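Local coordinates for protein leucine aminopeptidase (Parabacteroides distasonis, PDB 3TC8) that binds zinc and is probably an exopeptidase of the M28 family that removes residues from the amino end of peptides, at residues 301-304 and 305-308; 140-144 and 145-149. All coordinates share one frame; numbering follows the deposited sequence. Where two conformers were deposited one is given.

Contact 1. Residues 301-304 and 305-308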
loop_
_atom_site.group_PDB
_atom_site.type_symbol
_atom_site.label_atom_id
_atom_site.label_comp_id
_atom_site.label_asym_id
_atom_site.label_seq_id
_atom_site.Cartn_x
_atom_site.Cartn_y
_atom_site.Cartn_z
ATOM N N THR A 301 10.772 8.028 6.690
ATOM C CA THR A 301 9.851 9.152 6.907
ATOM C C THR A 301 8.644 8.712 7.713
ATOM O O THR A 301 8.227 9.383 8.670
ATOM C CB THR A 301 9.465 9.808 5.567
ATOM O OG1 THR A 301 10.624 10.329 4.942
ATOM C CG2 THR A 301 8.412 10.905 5.733
ATOM N N VAL A 302 8.045 7.542 7.373
ATOM C CA VAL A 302 6.914 7.094 8.115
ATOM C C VAL A 302 7.296 6.825 9.572
ATOM O O VAL A 302 6.547 7.157 10.495
ATOM C CB VAL A 302 6.250 5.853 7.441
ATOM C CG1 VAL A 302 5.220 5.243 8.344
ATOM C CG2 VAL A 302 5.652 6.233 6.097
ATOM N N LEU A 303 8.432 6.171 9.817
ATOM C CA LEU A 303 8.846 5.946 11.204
ATOM C C LEU A 303 8.971 7.265 11.971
ATOM O O LEU A 303 8.576 7.388 13.103
ATOM C CB LEU A 303 10.193 5.191 11.249
ATOM C CG LEU A 303 10.130 3.723 10.840
ATOM C CD1 LEU A 303 11.525 3.135 10.830
ATOM C CD2 LEU A 303 9.232 2.918 11.748
ATOM N N GLU A 304 9.629 8.223 11.353
ATOM C CA GLU A 304 9.798 9.544 11.998
ATOM C C GLU A 304 8.468 10.145 12.425
ATOM O O GLU A 304 8.355 10.688 13.516
ATOM C CB GLU A 304 10.566 10.476 11.087
ATOM C CG GLU A 304 10.883 11.856 11.704
ATOM C CD GLU A 304 11.965 11.794 12.787
ATOM O OE1 GLU A 304 12.800 10.863 12.771
ATOM O OE2 GLU A 304 12.039 12.728 13.627
ATOM N N VAL A 305 7.458 10.042 11.570
ATOM C CA VAL A 305 6.182 10.604 11.814
ATOM C C VAL A 305 5.438 9.883 12.950
ATOM O O VAL A 305 4.874 10.510 13.884
ATOM C CB VAL A 305 5.413 10.590 10.489
ATOM C CG1 VAL A 305 3.939 10.932 10.706
ATOM C CG2 VAL A 305 6.082 11.554 9.523
ATOM N N ILE A 306 5.402 8.546 12.901
ATOM C CA ILE A 306 4.615 7.823 13.874
ATOM C C ILE A 306 5.279 7.781 15.252
ATOM O O ILE A 306 4.584 7.677 16.247
ATOM C CB ILE A 306 4.191 6.405 13.402
ATOM C CG1 ILE A 306 5.405 5.445 13.318
ATOM C CG2 ILE A 306 3.443 6.496 12.064
ATOM C CD1 ILE A 306 5.080 4.041 12.885
ATOM N N TYR A 307 6.607 7.830 15.297
ATOM C CA TYR A 307 7.312 7.862 16.572
ATOM C C TYR A 307 7.502 9.257 17.097
ATOM O O TYR A 307 7.709 9.393 18.315
ATOM C CB TYR A 307 8.705 7.242 16.426
ATOM C CG TYR A 307 8.706 5.727 16.458
ATOM C CD1 TYR A 307 8.397 4.963 15.327
ATOM C CD2 TYR A 307 9.018 5.052 17.604
ATOM C CE1 TYR A 307 8.425 3.576 15.359
ATOM C CE2 TYR A 307 9.025 3.653 17.658
ATOM C CZ TYR A 307 8.707 2.896 16.541
ATOM O OH TYR A 307 8.750 1.536 16.499
ATOM N N ASN A 308 7.567 10.266 16.242
ATOM C CA ASN A 308 8.221 11.492 16.626
ATOM C C ASN A 308 7.677 12.757 15.978
ATOM O O ASN A 308 8.361 13.773 16.009
ATOM C CB ASN A 308 9.723 11.379 16.347
ATOM C CG ASN A 308 10.568 12.365 17.102
ATOM O OD1 ASN A 308 10.293 12.676 18.277
ATOM N ND2 ASN A 308 11.640 12.798 16.481
#

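Contact 2. Residues 140-144 and 145-149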
loop_
_atom_site.group_PDB
_atom_site.type_symbol
_atom_site.label_atom_id
_atom_site.label_comp_id
_atom_site.label_asym_id
_atom_site.label_seq_id
_atom_site.Cartn_x
_atom_site.Cartn_y
_atom_site.Cartn_z
ATOM N N ARG A 140 8.256 -4.579 11.713
ATOM C CA ARG A 140 9.339 -5.231 12.397
ATOM C C ARG A 140 9.963 -4.325 13.443
ATOM O O ARG A 140 10.243 -4.703 14.584
ATOM C CB ARG A 140 10.405 -5.719 11.406
ATOM C CG ARG A 140 11.454 -6.611 12.043
ATOM C CD ARG A 140 12.439 -7.195 11.038
ATOM N NE ARG A 140 13.358 -6.184 10.512
ATOM C CZ ARG A 140 14.588 -5.989 10.927
ATOM N NH1 ARG A 140 15.174 -6.757 11.844
ATOM N NH2 ARG A 140 15.259 -5.017 10.388
ATOM N N GLN A 141 10.149 -3.055 13.085
ATOM C CA GLN A 141 10.684 -2.075 14.015
ATOM C C GLN A 141 9.708 -1.761 15.150
ATOM O O GLN A 141 10.118 -1.667 16.311
ATOM C CB GLN A 141 11.052 -0.811 13.292
ATOM C CG GLN A 141 12.194 -0.971 12.266
ATOM C CD GLN A 141 13.453 -1.527 12.826
ATOM O OE1 GLN A 141 13.819 -1.231 13.987
ATOM N NE2 GLN A 141 14.155 -2.351 12.041
ATOM N N ILE A 142 8.427 -1.652 14.852
ATOM C CA ILE A 142 7.432 -1.408 15.875
ATOM C C ILE A 142 7.414 -2.548 16.881
ATOM O O ILE A 142 7.321 -2.329 18.088
ATOM C CB ILE A 142 6.015 -1.202 15.247
ATOM C CG1 ILE A 142 5.971 0.081 14.443
ATOM C CG2 ILE A 142 4.921 -1.261 16.311
ATOM C CD1 ILE A 142 4.789 0.151 13.483
ATOM N N GLY A 143 7.510 -3.795 16.403
ATOM C CA GLY A 143 7.510 -4.911 17.297
ATOM C C GLY A 143 8.676 -4.877 18.289
ATOM O O GLY A 143 8.573 -5.375 19.389
ATOM N N GLN A 144 9.800 -4.313 17.882
ATOM C CA GLN A 144 10.981 -4.220 18.748
ATOM C C GLN A 144 10.968 -2.994 19.661
ATOM O O GLN A 144 11.632 -3.018 20.707
ATOM C CB GLN A 144 12.255 -4.147 17.895
ATOM C CG GLN A 144 12.590 -5.414 17.023
ATOM C CD GLN A 144 13.733 -5.197 15.874
ATOM O OE1 GLN A 144 14.306 -6.176 15.314
ATOM N NE2 GLN A 144 14.051 -3.949 15.570
ATOM N N LYS A 145 10.227 -1.941 19.341
ATOM C CA LYS A 145 10.252 -0.690 20.097
ATOM C C LYS A 145 8.903 0.004 19.940
ATOM O O LYS A 145 8.594 0.558 18.908
ATOM C CB LYS A 145 11.380 0.244 19.625
ATOM C CG LYS A 145 11.477 1.509 20.469
ATOM C CD LYS A 145 12.562 2.429 19.917
ATOM C CE LYS A 145 13.015 3.563 20.865
ATOM N NZ LYS A 145 14.444 3.895 20.491
ATOM N N ALA A 146 8.076 -0.019 20.959
ATOM C CA ALA A 146 6.720 0.525 20.876
ATOM C C ALA A 146 6.804 2.036 20.637
ATOM O O ALA A 146 7.488 2.708 21.370
ATOM C CB ALA A 146 5.948 0.247 22.190
ATOM N N PRO A 147 6.050 2.578 19.661
ATOM C CA PRO A 147 6.009 4.015 19.501
ATOM C C PRO A 147 5.178 4.762 20.491
ATOM O O PRO A 147 5.295 5.983 20.566
ATOM C CB PRO A 147 5.463 4.211 18.095
ATOM C CG PRO A 147 4.632 3.005 17.847
ATOM C CD PRO A 147 5.377 1.909 18.541
ATOM N N GLY A 148 4.363 4.115 21.280
ATOM C CA GLY A 148 3.554 4.940 22.246
ATOM C C GLY A 148 2.144 5.303 21.805
ATOM O O GLY A 148 1.383 5.849 22.583
ATOM N N ILE A 149 1.806 4.967 20.584
ATOM C CA ILE A 149 0.455 5.005 20.070
ATOM C C ILE A 149 0.177 3.668 19.449
ATOM O O ILE A 149 1.100 2.913 19.138
ATOM C CB ILE A 149 0.298 6.094 19.039
ATOM C CG1 ILE A 149 1.387 6.027 17.969
ATOM C CG2 ILE A 149 0.366 7.432 19.744
ATOM C CD1 ILE A 149 0.985 6.640 16.695
#

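Contact 1. Residues 301-304 and 305-308
Thr301 O accepts the backbone N-H of Val305 at 3.1 Å, one of a run of i to i+4 bonds in the last turns of helix 292-308. The side chains of these two residues barely meet; both face helix 213-233, where Thr301 lies on Val226 and Ala230 and Val305 on Met225 and Ala229. Val302 O receives Ile306 N at 3.0 Å, and CG1 of Val302 lies 4.3 Å from CG2 of Ile306. Leu303 O takes Tyr307 N and also sits at the edge of the tyrosine ring, near its plane, 3.3 Å from CD1 of Tyr307. The side chains of Leu303 and Tyr307 run side by side, and methyl CD2 of Leu303 reaches CE1 of Tyr307 at 3.8 Å. Glu304 closes the series: its carbonyl O holds Asn308 N by a weak, bent bond (N-H...O 120°), while its carboxylate adds a second link. With CG anti to the backbone N (chi1 -176°) and a bend at chi2 (72°), the glutamate chain turns along the helix beside Asn308. There ND2 of Asn308 gives OE2 of Glu304 a hydrogen bond of 2.9 Å, arriving from above the carboxylate plane although OE2 lies near the plane of the amide. OE2 also forms a salt bridge with Arg309, so one oxygen serves two donors. Shortening the Glu304 side chain to that of an alanine is likely to leave Arg309 without its carboxylate mate and the Asn308 amide freer to turn. Paired side chains one turn apart, over successive i to i+4 backbone bonds, are typical of an alpha-helix, here the C-terminal helix of an M28-type alpha/beta fold.

Contact 2. Residues 140-144 and 145-149
Ile142 and Pro147 meet where helix 125-144 gives way to the loop: CG2 of Ile142 touches CD of the proline ring at 3.9 Å, the two side chains crossing at about a right angle. With chi1 at -67°, CG1 of the isoleucine lies beside the backbone N and CG2 opposite that N, which turns CG2 to the proline. Behind this apolar touch, the backbone N of Lys145 is shared between two carbonyls of the last helical turn. It reaches Gln141 O at 3.0 Å in a weak bond and Ile142 O at 3.2 Å, where the donor stands well above the carbonyl plane, 70° out of it. The forked bond coincides with the end of the helix, since Lys145 is the first residue to leave helical backbone angles, and the extended backbone of Lys145 and Ala146 leads on to Pro147. Farther out, Lys145 NZ is hydrogen-bonded to O of Ser17, the first modelled residue, and Gln141 NE2 to Glu137 on the preceding turn. Ile142 packs on Ile306 and Tyr307 of helix 292-308, and Pro147 also lies on Tyr307; the loop thus rests against that helix as the chain passes from helix 125-144 into strand 150-156.

How the contacts relate
From the N terminus the chain comes first to contact 2, where helix 125-144 ends and a short loop leads into strand 150-156. It then runs through strand 195-200, helix 213-233 and strand 262-266 before contact 1, in the last turns of helix 292-308. Each contact joins adjoining segments, so neither closes a long loop, and the two follow in series, neither nested nor crossed. They nevertheless touch, their centres about 11 Å apart: Tyr307 OH lies 2.6 Å from Lys145 O, a probable hydrogen bond. The tyrosine thus links the end of helix 125-144 to helix 292-308, away from the zinc site.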